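Local coordinates for DBF2 kinase activator protein MOB1 (Saccharomyces cerevisiae, PDB 2HJN) that activates the protein kinase Dbf2 as its zinc-binding partner subunit in the mitotic exit network, allowing the upstream kinase Cdc15 to phosphorylate it, at residues V84-Y87 and N88-N91; T203-R206 and H207-F211. One frame throughout, in Å; residues are numbered along the deposited sequence.

Contact 1: V84-Y87 and N88-N91; sequences VDFY and NQIN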
loop_
_atom_site.group_PDB
_atom_site.type_symbol
_atom_site.label_atom_id
_atom_site.label_comp_id
_atom_site.label_asym_id
_atom_site.label_seq_id
_atom_site.Cartn_x
_atom_site.Cartn_y
_atom_site.Cartn_z
ATOM N N VAL A 84 -8.686 -13.954 7.167
ATOM C CA VAL A 84 -9.131 -12.594 6.763
ATOM C C VAL A 84 -7.971 -11.577 6.829
ATOM O O VAL A 84 -7.823 -10.752 5.924
ATOM C CB VAL A 84 -10.332 -12.078 7.576
ATOM C CG1 VAL A 84 -10.635 -10.624 7.263
ATOM C CG2 VAL A 84 -11.592 -12.962 7.361
ATOM N N ASP A 85 -7.150 -11.651 7.879
ATOM C CA ASP A 85 -5.940 -10.806 7.950
ATOM C C ASP A 85 -4.975 -11.037 6.772
ATOM O O ASP A 85 -4.394 -10.077 6.280
ATOM C CB ASP A 85 -5.153 -11.052 9.235
ATOM C CG ASP A 85 -5.891 -10.564 10.508
ATOM O OD1 ASP A 85 -6.869 -9.746 10.405
ATOM O OD2 ASP A 85 -5.457 -11.003 11.615
ATOM N N PHE A 86 -4.772 -12.276 6.332
ATOM C CA PHE A 86 -3.850 -12.508 5.198
ATOM C C PHE A 86 -4.377 -11.967 3.866
ATOM O O PHE A 86 -3.637 -11.415 3.026
ATOM C CB PHE A 86 -3.513 -13.989 5.058
ATOM C CG PHE A 86 -2.629 -14.513 6.173
ATOM C CD1 PHE A 86 -1.644 -13.717 6.721
ATOM C CD2 PHE A 86 -2.805 -15.798 6.665
ATOM C CE1 PHE A 86 -0.830 -14.194 7.776
ATOM C CE2 PHE A 86 -1.989 -16.295 7.712
ATOM C CZ PHE A 86 -1.018 -15.493 8.278
ATOM N N TYR A 87 -5.680 -12.100 3.714
ATOM C CA TYR A 87 -6.392 -11.538 2.547
ATOM C C TYR A 87 -6.153 -10.013 2.530
ATOM O O TYR A 87 -5.870 -9.400 1.493
ATOM C CB TYR A 87 -7.906 -11.828 2.641
ATOM C CG TYR A 87 -8.696 -10.904 1.723
ATOM C CD1 TYR A 87 -9.016 -11.323 0.431
ATOM C CD2 TYR A 87 -9.067 -9.600 2.115
ATOM C CE1 TYR A 87 -9.722 -10.511 -0.444
ATOM C CE2 TYR A 87 -9.747 -8.756 1.219
ATOM C CZ TYR A 87 -10.058 -9.237 -0.065
ATOM O OH TYR A 87 -10.680 -8.490 -1.023
ATOM N N ASN A 88 -6.265 -9.393 3.695
ATOM C CA ASN A 88 -6.131 -7.940 3.750
ATOM C C ASN A 88 -4.691 -7.442 3.452
ATOM O O ASN A 88 -4.516 -6.405 2.807
ATOM C CB ASN A 88 -6.673 -7.368 5.122
ATOM C CG ASN A 88 -8.199 -7.163 5.165
ATOM O OD1 ASN A 88 -8.860 -6.985 4.156
ATOM N ND2 ASN A 88 -8.748 -7.107 6.398
ATOM N N GLN A 89 -3.666 -8.171 3.906
ATOM C CA GLN A 89 -2.268 -7.854 3.533
ATOM C C GLN A 89 -2.045 -7.995 2.010
ATOM O O GLN A 89 -1.350 -7.160 1.373
ATOM C CB GLN A 89 -1.283 -8.748 4.352
ATOM C CG GLN A 89 -1.367 -8.452 5.889
ATOM C CD GLN A 89 -0.552 -9.392 6.733
ATOM O OE1 GLN A 89 0.450 -9.936 6.263
ATOM N NE2 GLN A 89 -0.970 -9.597 8.011
ATOM N N ILE A 90 -2.650 -9.018 1.395
ATOM C CA ILE A 90 -2.445 -9.288 -0.078
ATOM C C ILE A 90 -3.207 -8.220 -0.893
ATOM O O ILE A 90 -2.692 -7.667 -1.853
ATOM C CB ILE A 90 -2.896 -10.714 -0.452
ATOM C CG1 ILE A 90 -1.925 -11.753 0.087
ATOM C CG2 ILE A 90 -2.994 -10.876 -1.968
ATOM C CD1 ILE A 90 -2.579 -13.219 0.156
ATOM N N ASN A 91 -4.412 -7.889 -0.438
ATOM C CA ASN A 91 -5.166 -6.749 -0.953
ATOM C C ASN A 91 -4.371 -5.422 -0.922
ATOM O O ASN A 91 -4.336 -4.700 -1.944
ATOM C CB ASN A 91 -6.507 -6.567 -0.176
ATOM C CG ASN A 91 -7.375 -5.508 -0.800
ATOM O OD1 ASN A 91 -7.821 -5.655 -1.963
ATOM N ND2 ASN A 91 -7.619 -4.413 -0.063
HETATM O O HOH W 1 -6.499 -6.992 8.660
#

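Contact 2: T203-R206 and H207-F211; sequences TSFR and HFCLF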
loop_
_atom_site.group_PDB
_atom_site.type_symbol
_atom_site.label_atom_id
_atom_site.label_comp_id
_atom_site.label_asym_id
_atom_site.label_seq_id
_atom_site.Cartn_x
_atom_site.Cartn_y
_atom_site.Cartn_z
ATOM N N THR A 203 7.884 -9.753 4.981
ATOM C CA THR A 203 7.331 -10.014 6.327
ATOM C C THR A 203 5.974 -10.688 6.288
ATOM O O THR A 203 5.772 -11.662 6.998
ATOM C CB THR A 203 7.305 -8.737 7.250
ATOM O OG1 THR A 203 8.649 -8.189 7.364
ATOM C CG2 THR A 203 6.788 -9.082 8.639
ATOM N N SER A 204 5.051 -10.169 5.464
ATOM C CA SER A 204 3.708 -10.815 5.208
ATOM C C SER A 204 3.824 -12.248 4.727
ATOM O O SER A 204 3.183 -13.162 5.240
ATOM C CB SER A 204 2.948 -9.974 4.149
ATOM O OG SER A 204 1.643 -10.496 3.778
ATOM N N PHE A 205 4.641 -12.435 3.685
ATOM C CA PHE A 205 4.832 -13.759 3.108
ATOM C C PHE A 205 5.443 -14.773 4.117
ATOM O O PHE A 205 5.029 -15.951 4.146
ATOM C CB PHE A 205 5.714 -13.610 1.869
ATOM C CG PHE A 205 5.983 -14.902 1.128
ATOM C CD1 PHE A 205 4.995 -15.490 0.363
ATOM C CD2 PHE A 205 7.247 -15.499 1.180
ATOM C CE1 PHE A 205 5.228 -16.688 -0.328
ATOM C CE2 PHE A 205 7.531 -16.711 0.483
ATOM C CZ PHE A 205 6.528 -17.303 -0.263
ATOM N N ARG A 206 6.437 -14.314 4.883
ATOM C CA ARG A 206 7.060 -15.120 5.916
ATOM C C ARG A 206 6.002 -15.570 6.945
ATOM O O ARG A 206 5.972 -16.733 7.323
ATOM C CB ARG A 206 8.177 -14.313 6.631
ATOM C CG ARG A 206 8.769 -14.976 7.943
ATOM C CD ARG A 206 9.919 -14.127 8.626
ATOM N NE ARG A 206 9.425 -13.022 9.479
ATOM C CZ ARG A 206 9.763 -11.729 9.332
ATOM N NH1 ARG A 206 10.593 -11.361 8.348
ATOM N NH2 ARG A 206 9.278 -10.799 10.159
ATOM N N HIS A 207 5.186 -14.633 7.427
ATOM C CA HIS A 207 4.134 -14.918 8.419
ATOM C C HIS A 207 3.059 -15.865 7.817
ATOM O O HIS A 207 2.567 -16.794 8.506
ATOM C CB HIS A 207 3.572 -13.586 8.971
ATOM C CG HIS A 207 2.545 -13.751 10.065
ATOM N ND1 HIS A 207 1.402 -12.976 10.137
ATOM C CD2 HIS A 207 2.476 -14.608 11.114
ATOM C CE1 HIS A 207 0.684 -13.340 11.184
ATOM N NE2 HIS A 207 1.308 -14.333 11.791
ATOM N N PHE A 208 2.733 -15.666 6.530
ATOM C CA PHE A 208 1.780 -16.540 5.800
ATOM C C PHE A 208 2.299 -17.999 5.798
ATOM O O PHE A 208 1.572 -18.920 6.152
ATOM C CB PHE A 208 1.585 -15.996 4.363
ATOM C CG PHE A 208 0.574 -16.759 3.519
ATOM C CD1 PHE A 208 -0.733 -16.295 3.387
ATOM C CD2 PHE A 208 0.952 -17.900 2.801
ATOM C CE1 PHE A 208 -1.704 -16.991 2.566
ATOM C CE2 PHE A 208 0.028 -18.601 1.973
ATOM C CZ PHE A 208 -1.309 -18.134 1.842
ATOM N N CYS A 209 3.580 -18.176 5.438
ATOM C CA CYS A 209 4.222 -19.482 5.333
ATOM C C CYS A 209 4.451 -20.161 6.684
ATOM O O CYS A 209 4.315 -21.368 6.767
ATOM C CB CYS A 209 5.547 -19.394 4.563
ATOM S SG CYS A 209 5.330 -18.966 2.795
ATOM N N LEU A 210 4.844 -19.414 7.710
ATOM C CA LEU A 210 4.977 -19.985 9.054
ATOM C C LEU A 210 3.645 -20.455 9.630
ATOM O O LEU A 210 3.571 -21.519 10.267
ATOM C CB LEU A 210 5.640 -18.986 10.018
ATOM C CG LEU A 210 7.105 -18.717 9.725
ATOM C CD1 LEU A 210 7.569 -17.457 10.487
ATOM C CD2 LEU A 210 7.916 -19.970 10.122
ATOM N N PHE A 211 2.594 -19.671 9.371
ATOM C CA PHE A 211 1.239 -19.972 9.846
ATOM C C PHE A 211 0.718 -21.269 9.205
ATOM O O PHE A 211 0.250 -22.177 9.906
ATOM C CB PHE A 211 0.309 -18.780 9.602
ATOM C CG PHE A 211 -0.967 -18.847 10.373
ATOM C CD1 PHE A 211 -1.076 -18.223 11.609
ATOM C CD2 PHE A 211 -2.063 -19.517 9.861
ATOM C CE1 PHE A 211 -2.224 -18.299 12.339
ATOM C CE2 PHE A 211 -3.235 -19.598 10.599
ATOM C CZ PHE A 211 -3.306 -18.984 11.835
#

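Contact 1: V84-Y87 and N88-N91
Val84 O takes the amide of Asn88, and the same i to i+4 bond recurs from Asp85 to Gln89, Phe86 to Ile90 and Tyr87 to Asn91, so 84-87 and 88-91 are successive turns of one regular alpha helix. The straightest of the four is Asn91 N to Tyr87 O, 2.9 Å long with 170° at the hydrogen. On the outside of these turns, Tyr87 and Asn91 run side by side in the same direction, ring and amide planes only 6° apart. Both have CG anti to the backbone N, which carries them off together toward the N-terminal loop. There Tyr87 OH bonds to Ser29 O and to Arg141 of helix 132-147, while Asn91 OD1 accepts from Ser29 N and is hydrogen-bonded to Tyr26 OH. This part of helix 75-97 is largely buried in the mainly helical Mob1/phocein fold, with that loop laid against this side. Asn88 meets the tyrosine differently: its CG lies in the ring plane at the edge, with OD1 3.3 Å from Tyr87 CD2 and the amide turned 62° from the ring. A leucine in place of Tyr87 would probably leave Ser29 O and Arg141 without their hydroxyl mate and open a gap beside Asn88 and Asn91. Asn88 ND2 bonds to Gln31 O and donates to a water 3.2 Å away, which lies 3.3 Å from Asp85 OD1 and can donate to it, though other acceptors compete. On another side, Gln89 OE1, hydrogen-bonded to Ser204 OG of helix 198-214, sits 4.3 Å from Phe86 CD1, near the plane of that ring at its edge.

Contact 2: T203-R206 and H207-F211
Cys209 lays its sulfur over one face of the Phe205 ring, one helical turn back. Phe205 shows how the pair is built. Its CB leaves the backbone pointing away from 207-211, and CG stands anti to the backbone N (chi1 -179°), which takes the ring out along the side of the helix where Cys209 also emerges. Beyond CG the far end of the ring makes the contact: CE1 and CE2 are each 3.9 Å from Cys209 SG, and CZ at the tip comes closest, at 3.7 Å. SG lies 3.8 Å from the ring centroid and 17° off the normal, displaced toward the rim on the CZ side. The cysteine reaches this place because SG is anti to its carbonyl carbon, turned back beside its own N. Leu229, Val230 and Leu233 of helix 227-233 pack on the ring, and Tyr181 and Tyr185 meet it edge-to-face.

On a partly exposed flank, Arg206 and Leu210 run alongside each other, Arg206 CG 3.8 Å from Leu210 CD1. The arginine chain then turns back, bringing one face of its guanidinium over Thr203 CA. On the side of the helix turned from these two pairs, Ser204 OG is hydrogen-bonded to Tyr181 OH and His207 NE2 to Ala66 O.

The backbone beneath is regular: Phe208 N reaches Ser204 O at 2.9 Å, and the amides of His207, Cys209 and Leu210 bond likewise to Thr203, Phe205 and Arg206. Phe205 and Cys209 form an i to i+4 sulfur-aromatic contact along an alpha helix, on the side by which helix 198-214 packs against helix 227-233 in the Mob1/phocein fold.

How the contacts relate
From the N terminus, the chain first runs through the loop around Tyr26 to Gln31 that later lies on contact 1. Helix 75-97 then carries contact 1, and helices 132-147 and 165-187 follow before helix 198-214 carries contact 2. Each contact joins adjacent turns of its own helix, so neither closes a long loop; they come in series, without nesting or crossing. In space their centres are 12 Å apart and the two helices touch directly. Gln89 OE1 lies 2.8 Å from Ser204 OG, a probable hydrogen bond, while the Phe86 ring meets His207, Phe208 and Phe211 edge-to-face, tying helix 75-97 to helix 198-214.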